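Local structure of intracellular protein transport protein USO1 (Saccharomyces cerevisiae S288c, 6LSU) at residues A[402-414]-A[495-507]. The protein tethers transport vesicles as a homodimer with globular heads and a long coiled-coil tail, and is required for protein transport from the ER to the Golgi. Sequence-based numbering, arbitrary orientation.
Sequences IPVVSILINWMLY and FKANLFEVLLNYD
I402, ending strand 399-403, lays its CG2 methyl against the ring of F495, 3.7 Å from CZ. In the first turn of helix 404-414, the small S406 brings its CB to the edge of the same ring and lets A497 come close. I409 suits the next place because its beta-branch puts a methyl beside the backbone: CG2, anti to its own N (CG1 at chi1 -68°), reaches the A497 methyl at 4.0 Å. Q449 of helix 439-459 satisfies the A497 carbonyl.

N410, whose amide can give an N-H to a backbone carbonyl, makes the one hydrogen bond between the segments. Its ND2 donates to K496 O at 2.7 Å, nearly straight at 172°; K496 O lies in the amide plane of N410 and ND2 in the carbonyl plane of K496, which fixes the amide's rotation. That same ND2 sits over one face of F495. L413's branched apolar end fills the space between L499, which it crosses at about a right angle, and V502, its CD1 4.1 Å from V502 CG2. Y414 ends the row: its flat ring has K496 CD over one face and K496 CB 3.3 Å from CE2, and its OH reaches V502 CG2. K496 bends onward to a salt bridge with E501. An alanine in place of Y414 would probably open a gap beside the K496 aliphatic chain and V502 CG2.

Past the N498 N-cap, the N-to-C direction of helix 499-504 differs by 26° from that of helix 404-414. The contact joins ARM 7 to ARM 8 in the stacked helices of an armadillo-repeat solenoid, here the globular head.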
loop_
_atom_site.group_PDB
_atom_site.type_symbol
_atom_site.label_atom_id
_atom_site.label_comp_id
_atom_site.label_asym_id
_atom_site.label_seq_id
_atom_site.Cartn_x
_atom_site.Cartn_y
_atom_site.Cartn_z
ATOM N N ILE A 402 -1.196 1.446 -27.842
ATOM C CA ILE A 402 -1.803 2.650 -27.206
ATOM C C ILE A 402 -0.812 3.194 -26.199
ATOM O O ILE A 402 -0.188 2.442 -25.461
ATOM C CB ILE A 402 -3.171 2.333 -26.584
ATOM C CG1 ILE A 402 -4.149 1.801 -27.644
ATOM C CG2 ILE A 402 -3.722 3.551 -25.890
ATOM C CD1 ILE A 402 -4.146 0.304 -27.787
ATOM N N PRO A 403 -0.642 4.524 -26.157
ATOM C CA PRO A 403 0.160 5.169 -25.128
ATOM C C PRO A 403 -0.419 4.920 -23.734
ATOM O O PRO A 403 -1.605 5.024 -23.548
ATOM C CB PRO A 403 0.119 6.648 -25.455
ATOM C CG PRO A 403 -0.324 6.703 -26.864
ATOM C CD PRO A 403 -1.207 5.491 -27.090
ATOM N N VAL A 404 0.471 4.551 -22.801
ATOM C CA VAL A 404 0.134 4.277 -21.369
ATOM C C VAL A 404 -0.613 5.495 -20.801
ATOM O O VAL A 404 -1.655 5.352 -20.199
ATOM C CB VAL A 404 1.412 3.862 -20.636
ATOM C CG1 VAL A 404 1.628 4.526 -19.284
ATOM C CG2 VAL A 404 1.432 2.356 -20.506
ATOM N N VAL A 405 -0.221 6.701 -21.124
ATOM C CA VAL A 405 -0.885 7.873 -20.480
ATOM C C VAL A 405 -2.368 7.905 -20.893
ATOM O O VAL A 405 -3.209 8.158 -20.038
ATOM C CB VAL A 405 -0.151 9.175 -20.788
ATOM C CG1 VAL A 405 -0.919 10.374 -20.280
ATOM C CG2 VAL A 405 1.229 9.126 -20.190
ATOM N N SER A 406 -2.664 7.695 -22.176
ATOM C CA SER A 406 -4.049 7.540 -22.701
ATOM C C SER A 406 -4.832 6.475 -21.903
ATOM O O SER A 406 -5.930 6.822 -21.395
ATOM C CB SER A 406 -4.001 7.228 -24.195
ATOM O OG SER A 406 -3.528 8.379 -24.884
ATOM N N ILE A 407 -4.308 5.258 -21.720
ATOM C CA ILE A 407 -5.017 4.192 -20.935
ATOM C C ILE A 407 -5.309 4.689 -19.515
ATOM O O ILE A 407 -6.309 4.398 -18.992
ATOM C CB ILE A 407 -4.245 2.874 -20.891
ATOM C CG1 ILE A 407 -3.879 2.398 -22.293
ATOM C CG2 ILE A 407 -5.055 1.794 -20.156
ATOM C CD1 ILE A 407 -3.273 1.064 -22.277
ATOM N N LEU A 408 -4.391 5.388 -18.882
ATOM C CA LEU A 408 -4.607 5.861 -17.509
ATOM C C LEU A 408 -5.846 6.767 -17.497
ATOM O O LEU A 408 -6.715 6.569 -16.692
ATOM C CB LEU A 408 -3.358 6.589 -17.008
ATOM C CG LEU A 408 -2.182 5.670 -16.711
ATOM C CD1 LEU A 408 -0.999 6.485 -16.234
ATOM C CD2 LEU A 408 -2.502 4.634 -15.640
ATOM N N ILE A 409 -5.873 7.729 -18.397
ATOM C CA ILE A 409 -6.935 8.766 -18.462
ATOM C C ILE A 409 -8.242 8.075 -18.786
ATOM O O ILE A 409 -9.242 8.362 -18.160
ATOM C CB ILE A 409 -6.562 9.834 -19.489
ATOM C CG1 ILE A 409 -5.352 10.627 -18.967
ATOM C CG2 ILE A 409 -7.770 10.724 -19.725
ATOM C CD1 ILE A 409 -4.780 11.634 -19.950
ATOM N N ASN A 410 -8.173 7.093 -19.663
ATOM C CA ASN A 410 -9.375 6.363 -20.052
ATOM C C ASN A 410 -9.884 5.590 -18.836
ATOM O O ASN A 410 -11.096 5.598 -18.586
ATOM C CB ASN A 410 -9.030 5.477 -21.235
ATOM C CG ASN A 410 -10.222 4.636 -21.561
ATOM O OD1 ASN A 410 -10.363 3.548 -21.013
ATOM N ND2 ASN A 410 -11.099 5.237 -22.331
ATOM N N TRP A 411 -9.013 4.901 -18.131
ATOM C CA TRP A 411 -9.424 4.013 -17.021
ATOM C C TRP A 411 -9.955 4.880 -15.904
ATOM O O TRP A 411 -11.079 4.584 -15.416
ATOM C CB TRP A 411 -8.274 3.141 -16.524
ATOM C CG TRP A 411 -8.112 1.911 -17.344
ATOM C CD1 TRP A 411 -8.550 1.703 -18.609
ATOM C CD2 TRP A 411 -7.417 0.723 -16.960
ATOM N NE1 TRP A 411 -8.177 0.459 -19.045
ATOM C CE2 TRP A 411 -7.515 -0.174 -18.034
ATOM C CE3 TRP A 411 -6.760 0.326 -15.801
ATOM C CZ2 TRP A 411 -6.930 -1.423 -18.004
ATOM C CZ3 TRP A 411 -6.208 -0.927 -15.761
ATOM C CH2 TRP A 411 -6.290 -1.787 -16.849
ATOM N N MET A 412 -9.194 5.936 -15.599
ATOM C CA MET A 412 -9.570 6.921 -14.566
ATOM C C MET A 412 -11.019 7.391 -14.806
ATOM O O MET A 412 -11.791 7.453 -13.787
ATOM C CB MET A 412 -8.618 8.124 -14.559
ATOM C CG MET A 412 -8.786 8.899 -13.304
ATOM S SD MET A 412 -7.745 10.340 -13.226
ATOM C CE MET A 412 -8.078 11.001 -14.842
ATOM N N LEU A 413 -11.356 7.768 -16.053
ATOM C CA LEU A 413 -12.599 8.534 -16.391
ATOM C C LEU A 413 -13.764 7.577 -16.638
ATOM O O LEU A 413 -14.802 7.789 -15.985
ATOM C CB LEU A 413 -12.404 9.371 -17.663
ATOM C CG LEU A 413 -11.417 10.518 -17.553
ATOM C CD1 LEU A 413 -11.309 11.270 -18.852
ATOM C CD2 LEU A 413 -11.817 11.455 -16.438
ATOM N N TYR A 414 -13.586 6.591 -17.542
ATOM C CA TYR A 414 -14.689 5.792 -18.118
ATOM C C TYR A 414 -14.670 4.324 -17.677
ATOM O O TYR A 414 -15.444 3.525 -18.290
ATOM C CB TYR A 414 -14.671 5.841 -19.654
ATOM C CG TYR A 414 -14.618 7.228 -20.231
ATOM C CD1 TYR A 414 -15.734 8.055 -20.276
ATOM C CD2 TYR A 414 -13.411 7.722 -20.720
ATOM C CE1 TYR A 414 -15.644 9.356 -20.770
ATOM C CE2 TYR A 414 -13.312 9.012 -21.220
ATOM C CZ TYR A 414 -14.429 9.837 -21.231
ATOM O OH TYR A 414 -14.297 11.115 -21.693
ATOM N N PHE A 495 -10.394 5.319 -28.756
ATOM C CA PHE A 495 -11.232 5.440 -27.533
ATOM C C PHE A 495 -10.972 6.783 -26.822
ATOM O O PHE A 495 -9.977 7.476 -27.115
ATOM C CB PHE A 495 -10.971 4.255 -26.603
ATOM C CG PHE A 495 -9.607 4.200 -25.954
ATOM C CD1 PHE A 495 -8.867 5.346 -25.713
ATOM C CD2 PHE A 495 -9.092 2.996 -25.515
ATOM C CE1 PHE A 495 -7.633 5.286 -25.092
ATOM C CE2 PHE A 495 -7.859 2.937 -24.891
ATOM C CZ PHE A 495 -7.131 4.083 -24.682
ATOM N N LYS A 496 -11.802 7.112 -25.838
ATOM C CA LYS A 496 -11.848 8.441 -25.193
ATOM C C LYS A 496 -10.728 8.590 -24.144
ATOM O O LYS A 496 -10.646 7.768 -23.233
ATOM C CB LYS A 496 -13.218 8.630 -24.540
ATOM C CG LYS A 496 -14.319 9.093 -25.482
ATOM C CD LYS A 496 -15.726 8.772 -24.992
ATOM C CE LYS A 496 -16.600 9.999 -24.795
ATOM N NZ LYS A 496 -16.463 10.985 -25.897
ATOM N N ALA A 497 -9.921 9.649 -24.218
ATOM C CA ALA A 497 -8.927 9.978 -23.160
ATOM C C ALA A 497 -8.765 11.498 -22.998
ATOM O O ALA A 497 -7.624 11.908 -22.702
ATOM C CB ALA A 497 -7.599 9.326 -23.469
ATOM N N ASN A 498 -9.843 12.286 -23.148
ATOM C CA ASN A 498 -9.766 13.768 -23.151
ATOM C C ASN A 498 -10.522 14.355 -21.962
ATOM O O ASN A 498 -11.688 14.059 -21.767
ATOM C CB ASN A 498 -10.218 14.389 -24.479
ATOM C CG ASN A 498 -9.748 15.828 -24.579
ATOM O OD1 ASN A 498 -10.199 16.699 -23.834
ATOM N ND2 ASN A 498 -8.746 16.083 -25.407
ATOM N N LEU A 499 -9.810 15.147 -21.178
ATOM C CA LEU A 499 -10.286 15.681 -19.884
ATOM C C LEU A 499 -11.201 16.862 -20.182
ATOM O O LEU A 499 -12.086 17.113 -19.364
ATOM C CB LEU A 499 -9.090 16.117 -19.026
ATOM C CG LEU A 499 -8.203 14.999 -18.493
ATOM C CD1 LEU A 499 -6.850 15.529 -18.011
ATOM C CD2 LEU A 499 -8.890 14.263 -17.378
ATOM N N PHE A 500 -10.925 17.587 -21.272
ATOM C CA PHE A 500 -11.707 18.765 -21.721
ATOM C C PHE A 500 -13.078 18.298 -22.207
ATOM O O PHE A 500 -14.099 18.929 -21.905
ATOM C CB PHE A 500 -10.935 19.524 -22.776
ATOM C CG PHE A 500 -9.825 20.352 -22.199
ATOM C CD1 PHE A 500 -10.108 21.440 -21.395
ATOM C CD2 PHE A 500 -8.505 20.061 -22.476
ATOM C CE1 PHE A 500 -9.080 22.219 -20.886
ATOM C CE2 PHE A 500 -7.490 20.813 -21.919
ATOM C CZ PHE A 500 -7.773 21.905 -21.150
ATOM N N GLU A 501 -13.094 17.161 -22.892
ATOM C CA GLU A 501 -14.348 16.510 -23.279
ATOM C C GLU A 501 -15.233 16.411 -22.035
ATOM O O GLU A 501 -16.376 16.788 -22.138
ATOM C CB GLU A 501 -14.069 15.151 -23.910
ATOM C CG GLU A 501 -14.995 14.837 -25.069
ATOM C CD GLU A 501 -14.504 13.722 -25.982
ATOM O OE1 GLU A 501 -14.876 13.738 -27.182
ATOM O OE2 GLU A 501 -13.747 12.845 -25.500
ATOM N N VAL A 502 -14.721 15.932 -20.896
ATOM C CA VAL A 502 -15.559 15.736 -19.683
ATOM C C VAL A 502 -15.861 17.110 -19.069
ATOM O O VAL A 502 -17.028 17.460 -18.818
ATOM C CB VAL A 502 -14.873 14.805 -18.677
ATOM C CG1 VAL A 502 -15.564 14.833 -17.320
ATOM C CG2 VAL A 502 -14.796 13.389 -19.225
ATOM N N LEU A 503 -14.837 17.903 -18.869
ATOM C CA LEU A 503 -14.980 19.170 -18.102
ATOM C C LEU A 503 -15.943 20.164 -18.799
ATOM O O LEU A 503 -16.555 20.982 -18.067
ATOM C CB LEU A 503 -13.612 19.809 -17.963
ATOM C CG LEU A 503 -13.609 21.091 -17.158
ATOM C CD1 LEU A 503 -13.780 20.760 -15.714
ATOM C CD2 LEU A 503 -12.347 21.907 -17.345
ATOM N N LEU A 504 -16.056 20.160 -20.131
ATOM C CA LEU A 504 -16.697 21.267 -20.891
ATOM C C LEU A 504 -17.888 20.753 -21.716
ATOM O O LEU A 504 -18.426 21.513 -22.524
ATOM C CB LEU A 504 -15.657 21.963 -21.802
ATOM C CG LEU A 504 -14.463 22.629 -21.102
ATOM C CD1 LEU A 504 -13.372 23.014 -22.090
ATOM C CD2 LEU A 504 -14.892 23.875 -20.334
ATOM N N ASN A 505 -18.252 19.495 -21.581
ATOM C CA ASN A 505 -19.412 18.903 -22.288
ATOM C C ASN A 505 -20.407 18.438 -21.247
ATOM O O ASN A 505 -20.032 18.327 -20.053
ATOM C CB ASN A 505 -19.095 17.756 -23.239
ATOM C CG ASN A 505 -18.371 18.226 -24.484
ATOM O OD1 ASN A 505 -17.923 19.374 -24.538
ATOM N ND2 ASN A 505 -18.208 17.337 -25.466
ATOM N N TYR A 506 -21.647 18.282 -21.706
ATOM C CA TYR A 506 -22.792 17.890 -20.877
ATOM C C TYR A 506 -22.948 16.393 -21.093
ATOM O O TYR A 506 -22.907 15.945 -22.260
ATOM C CB TYR A 506 -24.032 18.716 -21.223
ATOM C CG TYR A 506 -25.249 18.251 -20.472
ATOM C CD1 TYR A 506 -25.376 18.494 -19.105
ATOM C CD2 TYR A 506 -26.215 17.472 -21.096
ATOM C CE1 TYR A 506 -26.464 18.007 -18.402
ATOM C CE2 TYR A 506 -27.306 16.978 -20.399
ATOM C CZ TYR A 506 -27.434 17.252 -19.051
ATOM O OH TYR A 506 -28.519 16.785 -18.366
ATOM N N ASP A 507 -23.054 15.635 -20.006
ATOM C CA ASP A 507 -23.340 14.179 -20.099
ATOM C C ASP A 507 -24.609 13.964 -19.283
ATOM O O ASP A 507 -24.570 14.193 -18.063
ATOM C CB ASP A 507 -22.135 13.323 -19.673
ATOM C CG ASP A 507 -22.279 11.832 -19.923
ATOM O OD1 ASP A 507 -22.886 11.445 -20.941
ATOM O OD2 ASP A 507 -21.815 11.054 -19.076
#